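Local atomic coordinates of D-mannonate dehydratase (Streptococcus suis, PDB entry 3BDK), a protein that probably catalyses the dehydration of D-mannonate to 2-dehydro-3-deoxy-D-gluconate, using ferrous iron or manganese, in pentose and glucuronate interconversion. Residues 36-50 and 72-84. Sequence-based numbering, arbitrary orientation.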
ATOM      1  N   LEU A  36      14.180   7.884   9.053  1.00 53.46           N
ATOM      2  CA  LEU A  36      13.612   8.810   8.085  1.00 52.79           C
ATOM      3  C   LEU A  36      14.006   8.432   6.650  1.00 52.06           C
ATOM      4  O   LEU A  36      13.279   8.746   5.689  1.00 51.56           O
ATOM      5  CB  LEU A  36      14.046  10.232   8.440  1.00 53.02           C
ATOM      6  CG  LEU A  36      14.209  10.425   9.958  1.00 53.42           C
ATOM      7  CD1 LEU A  36      15.638  10.090  10.439  1.00 53.88           C
ATOM      8  CD2 LEU A  36      13.822  11.827  10.375  1.00 53.89           C
ATOM      9  N   GLU A  37      15.158   7.759   6.518  1.00 51.20           N
ATOM     10  CA  GLU A  37      15.583   7.174   5.240  1.00 49.98           C
ATOM     11  C   GLU A  37      14.435   6.292   4.776  1.00 48.83           C
ATOM     12  O   GLU A  37      13.871   6.486   3.693  1.00 48.52           O
ATOM     13  N   GLU A  38      14.062   5.367   5.658  1.00 47.76           N
ATOM     14  CA  GLU A  38      12.977   4.422   5.448  1.00 46.54           C
ATOM     15  C   GLU A  38      11.643   5.116   5.237  1.00 46.44           C
ATOM     16  O   GLU A  38      10.865   4.718   4.369  1.00 46.17           O
ATOM     17  CB  GLU A  38      12.897   3.459   6.627  1.00 46.07           C
ATOM     18  CG  GLU A  38      14.176   2.692   6.856  1.00 44.62           C
ATOM     19  CD  GLU A  38      14.108   1.754   8.046  1.00 45.25           C
ATOM     20  OE1 GLU A  38      13.109   1.773   8.800  1.00 44.16           O
ATOM     21  OE2 GLU A  38      15.076   0.991   8.238  1.00 45.86           O
ATOM     22  N   ILE A  39      11.389   6.168   6.012  1.00 46.64           N
ATOM     23  CA  ILE A  39      10.108   6.885   5.935  1.00 46.60           C
ATOM     24  C   ILE A  39       9.996   7.706   4.665  1.00 46.67           C
ATOM     25  O   ILE A  39       8.929   7.747   4.052  1.00 46.48           O
ATOM     26  CB  ILE A  39       9.820   7.740   7.215  1.00 46.67           C
ATOM     27  CG1 ILE A  39       9.627   6.821   8.428  1.00 46.22           C
ATOM     28  CG2 ILE A  39       8.591   8.629   7.019  1.00 46.53           C
ATOM     29  CD1 ILE A  39       9.480   7.539   9.769  1.00 46.56           C
ATOM     30  N   LYS A  40      11.099   8.352   4.278  1.00 47.08           N
ATOM     31  CA  LYS A  40      11.183   9.088   3.003  1.00 47.14           C
ATOM     32  C   LYS A  40      11.012   8.145   1.799  1.00 47.00           C
ATOM     33  O   LYS A  40      10.506   8.551   0.747  1.00 47.29           O
ATOM     34  CB  LYS A  40      12.521   9.871   2.932  1.00 47.35           C
ATOM     35  CG  LYS A  40      12.901  10.532   1.577  1.00 47.40           C
ATOM     36  CD  LYS A  40      11.806  11.470   1.032  1.00 48.42           C
ATOM     37  CE  LYS A  40      12.337  12.481   0.005  1.00 47.45           C
ATOM     38  NZ  LYS A  40      11.203  13.114  -0.760  1.00 46.57           N
ATOM     39  N   ALA A  41      11.421   6.889   1.975  1.00 46.65           N
ATOM     40  CA  ALA A  41      11.364   5.882   0.913  1.00 46.94           C
ATOM     41  C   ALA A  41       9.959   5.471   0.447  1.00 47.15           C
ATOM     42  O   ALA A  41       9.808   4.972  -0.659  1.00 47.43           O
ATOM     43  CB  ALA A  41      12.166   4.657   1.319  1.00 46.75           C
ATOM     44  N   ILE A  42       8.945   5.665   1.294  1.00 47.46           N
ATOM     45  CA  ILE A  42       7.547   5.354   0.962  1.00 47.42           C
ATOM     46  C   ILE A  42       7.073   6.327  -0.095  1.00 47.63           C
ATOM     47  O   ILE A  42       7.237   7.533   0.074  1.00 47.78           O
ATOM     48  CB  ILE A  42       6.627   5.502   2.206  1.00 47.39           C
ATOM     49  CG1 ILE A  42       6.974   4.460   3.267  1.00 47.37           C
ATOM     50  CG2 ILE A  42       5.152   5.424   1.821  1.00 47.20           C
ATOM     51  CD1 ILE A  42       6.572   4.867   4.680  1.00 48.93           C
ATOM     52  N   PRO A  43       6.483   5.820  -1.191  1.00 47.96           N
ATOM     53  CA  PRO A  43       5.997   6.698  -2.251  1.00 48.06           C
ATOM     54  C   PRO A  43       5.052   7.728  -1.671  1.00 48.51           C
ATOM     55  O   PRO A  43       4.353   7.431  -0.701  1.00 48.32           O
ATOM     56  CB  PRO A  43       5.204   5.756  -3.156  1.00 47.92           C
ATOM     57  CG  PRO A  43       5.758   4.427  -2.913  1.00 47.32           C
ATOM     58  CD  PRO A  43       6.233   4.400  -1.495  1.00 48.09           C
ATOM     59  N   GLY A  44       5.062   8.926  -2.250  1.00 48.88           N
ATOM     60  CA  GLY A  44       4.130  10.005  -1.894  1.00 49.17           C
ATOM     61  C   GLY A  44       4.183  10.560  -0.475  1.00 49.04           C
ATOM     62  O   GLY A  44       3.471  11.514  -0.147  1.00 48.70           O
ATOM     63  N   MET A  45       5.021   9.961   0.360  1.00 49.16           N
ATOM     64  CA  MET A  45       5.110  10.328   1.765  1.00 49.68           C
ATOM     65  C   MET A  45       5.788  11.669   1.899  1.00 49.76           C
ATOM     66  O   MET A  45       6.908  11.851   1.406  1.00 50.03           O
ATOM     67  CB  MET A  45       5.908   9.277   2.530  1.00 49.65           C
ATOM     68  CG  MET A  45       5.990   9.523   4.026  1.00 51.64           C
ATOM     69  SD  MET A  45       4.374   9.645   4.801  1.00 52.74           S
ATOM     70  CE  MET A  45       3.829   7.935   4.771  1.00 54.09           C
ATOM     71  N   GLN A  46       5.112  12.599   2.574  1.00 49.83           N
ATOM     72  CA  GLN A  46       5.596  13.980   2.718  1.00 49.53           C
ATOM     73  C   GLN A  46       5.857  14.360   4.175  1.00 49.62           C
ATOM     74  O   GLN A  46       6.995  14.672   4.560  1.00 49.67           O
ATOM     75  CB  GLN A  46       4.597  14.976   2.124  1.00 49.33           C
ATOM     76  CG  GLN A  46       4.109  14.672   0.722  1.00 48.22           C
ATOM     77  CD  GLN A  46       3.544  15.900   0.047  1.00 47.02           C
ATOM     78  OE1 GLN A  46       4.120  16.981   0.143  1.00 48.88           O
ATOM     79  NE2 GLN A  46       2.427  15.746  -0.643  1.00 45.30           N
ATOM     80  N   GLY A  47       4.787  14.338   4.970  1.00 49.52           N
ATOM     81  CA  GLY A  47       4.810  14.832   6.330  1.00 49.14           C
ATOM     82  C   GLY A  47       5.389  13.831   7.294  1.00 49.53           C
ATOM     83  O   GLY A  47       5.197  12.625   7.154  1.00 49.42           O
ATOM     84  N   ILE A  48       6.118  14.331   8.275  1.00 49.50           N
ATOM     85  CA  ILE A  48       6.486  13.511   9.388  1.00 50.20           C
ATOM     86  C   ILE A  48       5.595  13.979  10.557  1.00 50.63           C
ATOM     87  O   ILE A  48       4.941  15.025  10.457  1.00 50.80           O
ATOM     88  CB  ILE A  48       8.020  13.571   9.638  1.00 50.32           C
ATOM     89  CG1 ILE A  48       8.528  12.272  10.268  1.00 50.48           C
ATOM     90  CG2 ILE A  48       8.404  14.773  10.477  1.00 51.06           C
ATOM     91  CD1 ILE A  48       9.993  11.993   9.982  1.00 50.72           C
ATOM     92  N   VAL A  49       5.534  13.188  11.627  1.00 50.88           N
ATOM     93  CA  VAL A  49       4.673  13.442  12.774  1.00 51.03           C
ATOM     94  C   VAL A  49       5.426  12.957  14.011  1.00 52.39           C
ATOM     95  O   VAL A  49       5.717  11.769  14.152  1.00 52.55           O
ATOM     96  CB  VAL A  49       3.320  12.693  12.649  1.00 50.73           C
ATOM     97  CG1 VAL A  49       2.638  12.562  14.003  1.00 50.10           C
ATOM     98  CG2 VAL A  49       2.402  13.380  11.665  1.00 48.86           C
ATOM     99  N   THR A  50       5.762  13.877  14.903  1.00 53.74           N
ATOM    100  CA  THR A  50       6.596  13.536  16.049  1.00 54.97           C
ATOM    101  C   THR A  50       6.378  14.494  17.220  1.00 55.84           C
ATOM    102  O   THR A  50       5.588  15.434  17.135  1.00 55.82           O
ATOM    103  CB  THR A  50       8.103  13.504  15.656  1.00 54.88           C
ATOM    104  OG1 THR A  50       8.899  13.088  16.783  1.00 55.09           O
ATOM    105  CG2 THR A  50       8.561  14.869  15.162  1.00 54.81           C
ATOM    106  N   MET A  72      16.681  17.753  12.120  1.00 69.38           N
ATOM    107  CA  MET A  72      16.976  16.350  11.857  1.00 68.85           C
ATOM    108  C   MET A  72      16.101  15.799  10.738  1.00 68.59           C
ATOM    109  O   MET A  72      16.492  14.856  10.052  1.00 68.88           O
ATOM    110  CB  MET A  72      16.816  15.514  13.127  1.00 68.72           C
ATOM    111  CG  MET A  72      17.823  14.372  13.233  1.00 68.93           C
ATOM    112  SD  MET A  72      17.782  13.442  14.788  1.00 69.27           S
ATOM    113  CE  MET A  72      18.393  14.664  15.955  1.00 70.24           C
ATOM    114  N   VAL A  73      14.935  16.413  10.541  1.00 68.23           N
ATOM    115  CA  VAL A  73      13.956  15.958   9.561  1.00 67.73           C
ATOM    116  C   VAL A  73      14.043  16.728   8.252  1.00 67.86           C
ATOM    117  O   VAL A  73      13.900  16.141   7.186  1.00 67.88           O
ATOM    118  CB  VAL A  73      12.513  16.020  10.137  1.00 67.67           C
ATOM    119  CG1 VAL A  73      11.462  15.877   9.050  1.00 66.96           C
ATOM    120  CG2 VAL A  73      12.323  14.953  11.206  1.00 67.39           C
ATOM    121  N   GLU A  74      14.275  18.037   8.325  1.00 68.16           N
ATOM    122  CA  GLU A  74      14.329  18.869   7.113  1.00 68.34           C
ATOM    123  C   GLU A  74      15.468  18.442   6.178  1.00 68.14           C
ATOM    124  O   GLU A  74      15.341  18.515   4.953  1.00 67.95           O
ATOM    125  CB  GLU A  74      14.440  20.357   7.470  1.00 68.65           C
ATOM    126  CG  GLU A  74      14.113  21.319   6.311  1.00 69.37           C
ATOM    127  CD  GLU A  74      12.618  21.536   6.114  1.00 69.29           C
ATOM    128  OE1 GLU A  74      12.007  22.236   6.951  1.00 69.36           O
ATOM    129  OE2 GLU A  74      12.063  21.025   5.116  1.00 67.98           O
ATOM    130  N   GLU A  75      16.567  17.977   6.772  1.00 67.91           N
ATOM    131  CA  GLU A  75      17.715  17.469   6.015  1.00 67.82           C
ATOM    132  C   GLU A  75      17.398  16.163   5.274  1.00 67.05           C
ATOM    133  O   GLU A  75      18.016  15.855   4.251  1.00 66.79           O
ATOM    134  CB  GLU A  75      18.927  17.267   6.932  1.00 67.79           C
ATOM    135  CG  GLU A  75      18.698  16.285   8.086  1.00 68.41           C
ATOM    136  CD  GLU A  75      19.992  15.769   8.712  1.00 68.85           C
ATOM    137  OE1 GLU A  75      20.923  15.411   7.956  1.00 70.02           O
ATOM    138  OE2 GLU A  75      20.073  15.704   9.964  1.00 70.81           O
ATOM    139  N   ALA A  76      16.431  15.414   5.797  1.00 66.30           N
ATOM    140  CA  ALA A  76      16.060  14.117   5.241  1.00 65.69           C
ATOM    141  C   ALA A  76      15.081  14.216   4.063  1.00 65.11           C
ATOM    142  O   ALA A  76      14.657  13.199   3.511  1.00 65.02           O
ATOM    143  CB  ALA A  76      15.520  13.199   6.343  1.00 65.76           C
ATOM    144  N   GLY A  77      14.750  15.441   3.664  1.00 64.67           N
ATOM    145  CA  GLY A  77      13.861  15.673   2.527  1.00 64.30           C
ATOM    146  C   GLY A  77      12.392  15.709   2.922  1.00 64.11           C
ATOM    147  O   GLY A  77      11.502  15.873   2.068  1.00 63.91           O
ATOM    148  N   LEU A  78      12.147  15.566   4.223  1.00 63.74           N
ATOM    149  CA  LEU A  78      10.801  15.568   4.787  1.00 63.36           C
ATOM    150  C   LEU A  78      10.554  16.761   5.706  1.00 63.24           C
ATOM    151  O   LEU A  78      11.476  17.530   6.014  1.00 63.18           O
ATOM    152  CB  LEU A  78      10.531  14.257   5.542  1.00 63.49           C
ATOM    153  CG  LEU A  78      10.402  12.952   4.748  1.00 62.76           C
ATOM    154  CD1 LEU A  78      10.025  11.840   5.700  1.00 61.99           C
ATOM    155  CD2 LEU A  78       9.399  13.060   3.600  1.00 60.99           C
ATOM    156  N   GLU A  79       9.308  16.858   6.173  1.00 62.82           N
ATOM    157  CA  GLU A  79       8.758  18.051   6.811  1.00 62.44           C
ATOM    158  C   GLU A  79       7.813  17.689   7.971  1.00 61.81           C
ATOM    159  O   GLU A  79       7.053  16.717   7.875  1.00 61.98           O
ATOM    160  CB  GLU A  79       7.998  18.858   5.744  1.00 62.34           C
ATOM    161  CG  GLU A  79       6.884  19.742   6.263  1.00 62.45           C
ATOM    162  CD  GLU A  79       6.161  20.494   5.160  1.00 63.05           C
ATOM    163  OE1 GLU A  79       6.238  21.744   5.154  1.00 63.80           O
ATOM    164  OE2 GLU A  79       5.519  19.844   4.302  1.00 63.91           O
ATOM    165  N   ILE A  80       7.841  18.474   9.051  1.00 60.74           N
ATOM    166  CA  ILE A  80       6.826  18.349  10.110  1.00 59.44           C
ATOM    167  C   ILE A  80       5.509  19.020   9.721  1.00 58.78           C
ATOM    168  O   ILE A  80       5.472  20.218   9.452  1.00 59.04           O
ATOM    169  CB  ILE A  80       7.272  18.966  11.421  1.00 59.05           C
ATOM    170  CG1 ILE A  80       8.753  18.659  11.691  1.00 59.00           C
ATOM    171  CG2 ILE A  80       6.342  18.493  12.530  1.00 59.32           C
ATOM    172  CD1 ILE A  80       9.022  17.626  12.792  1.00 59.37           C
ATOM    173  N   THR A  81       4.432  18.242   9.707  1.00 57.77           N
ATOM    174  CA  THR A  81       3.114  18.736   9.312  1.00 56.77           C
ATOM    175  C   THR A  81       2.172  18.862  10.520  1.00 56.41           C
ATOM    176  O   THR A  81       1.165  19.582  10.459  1.00 56.02           O
ATOM    177  CB  THR A  81       2.484  17.807   8.244  1.00 56.97           C
ATOM    178  OG1 THR A  81       1.185  18.287   7.861  1.00 57.34           O
ATOM    179  CG2 THR A  81       2.369  16.378   8.768  1.00 56.03           C
ATOM    180  N   VAL A  82       2.521  18.150  11.600  1.00 55.69           N
ATOM    181  CA  VAL A  82       1.691  17.958  12.790  1.00 55.00           C
ATOM    182  C   VAL A  82       2.581  17.435  13.902  1.00 54.47           C
ATOM    183  O   VAL A  82       3.512  16.681  13.647  1.00 54.43           O
ATOM    184  CB  VAL A  82       0.601  16.872  12.568  1.00 55.22           C
ATOM    185  CG1 VAL A  82      -0.140  16.566  13.872  1.00 55.15           C
ATOM    186  CG2 VAL A  82      -0.385  17.265  11.465  1.00 55.10           C
ATOM    187  N   ILE A  83       2.291  17.821  15.137  1.00 54.04           N
ATOM    188  CA  ILE A  83       2.994  17.259  16.282  1.00 54.06           C
ATOM    189  C   ILE A  83       2.079  16.298  17.020  1.00 53.82           C
ATOM    190  O   ILE A  83       0.988  16.674  17.440  1.00 53.85           O
ATOM    191  CB  ILE A  83       3.532  18.363  17.223  1.00 54.37           C
ATOM    192  CG1 ILE A  83       4.765  19.009  16.582  1.00 54.67           C
ATOM    193  CG2 ILE A  83       3.864  17.805  18.623  1.00 53.96           C
ATOM    194  CD1 ILE A  83       5.435  20.046  17.418  1.00 56.27           C
ATOM    195  N   GLU A  84       2.504  15.047  17.149  1.00 53.49           N
ATOM    196  CA  GLU A  84       1.661  14.086  17.816  1.00 53.05           C
ATOM    197  C   GLU A  84       1.954  14.140  19.277  1.00 52.72           C
ATOM    198  O   GLU A  84       2.802  13.409  19.812  1.00 52.31           O
ATOM    199  CB  GLU A  84       1.802  12.668  17.304  1.00 53.39           C
ATOM    200  CG  GLU A  84       0.700  11.770  17.854  1.00 54.10           C
ATOM    201  CD  GLU A  84      -0.484  11.600  16.911  1.00 54.81           C
ATOM    202  OE1 GLU A  84      -0.479  12.176  15.803  1.00 55.57           O
ATOM    203  OE2 GLU A  84      -1.418  10.854  17.267  1.00 54.78           O
TER
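Strands 47-50 and 79-84 run parallel in sense, with axes splayed by 59°, and Ile48 is bonded through both its N and its O: Ile48 N donates to Glu79 O at 2.6 Å, and Ile48 O takes a weak bond from Thr81 N. Further along, Glu84 N reaches Thr50 O at 3.1 Å. This bond is bent, 135° at the hydrogen, and the donor stands above the carbonyl plane.

Ile48 and Val73 meet tip to tip, with Ile48 CG2 3.6 Å from Val73 CG1. Ile80 CD1 lies 3.7 Å from the same Ile48 CG2 and also touches the methyl of Thr50. Thr50 OG1 is turned anti to the backbone N (chi1 -177°), which leaves CG2 for Ile80 while the hydroxyl bonds to Trp27 O. Leu36 crosses Val73 at about a right angle, bringing CD2 within 3.6 Å of Val73 CG2. Leu78 packs between helix 36-40 and the chain entering strand 47-50. Its CD1 packs on Ile39 CG2 at 3.8 Å, and its CD2 lies against Lys40 CD at 3.9 Å and against the carbonyl O atoms of Met45 and Gln46. A Schellman motif at Gly77 ends the preceding helix and turns the chain toward Leu78.

On the sheet face that bears Val49 and Val82, these two valines lie side by side and point the same way. Val49 CG1 also touches Glu84 CB at 3.4 Å. The Glu84 carboxylate lies in the D-mannose pocket, close to the manganese, and forms a salt bridge with Arg328.

The contact closes a right-handed beta-alpha-beta unit of the xylose isomerase-like TIM barrel. Apolar packing through Val73 joins the end of helix 63-74 to the sheet, and Leu36 and Leu78 bring in helix 36-40. The backbone bond from Glu84 to Thr50 ties a pocket residue to the neighbouring strand.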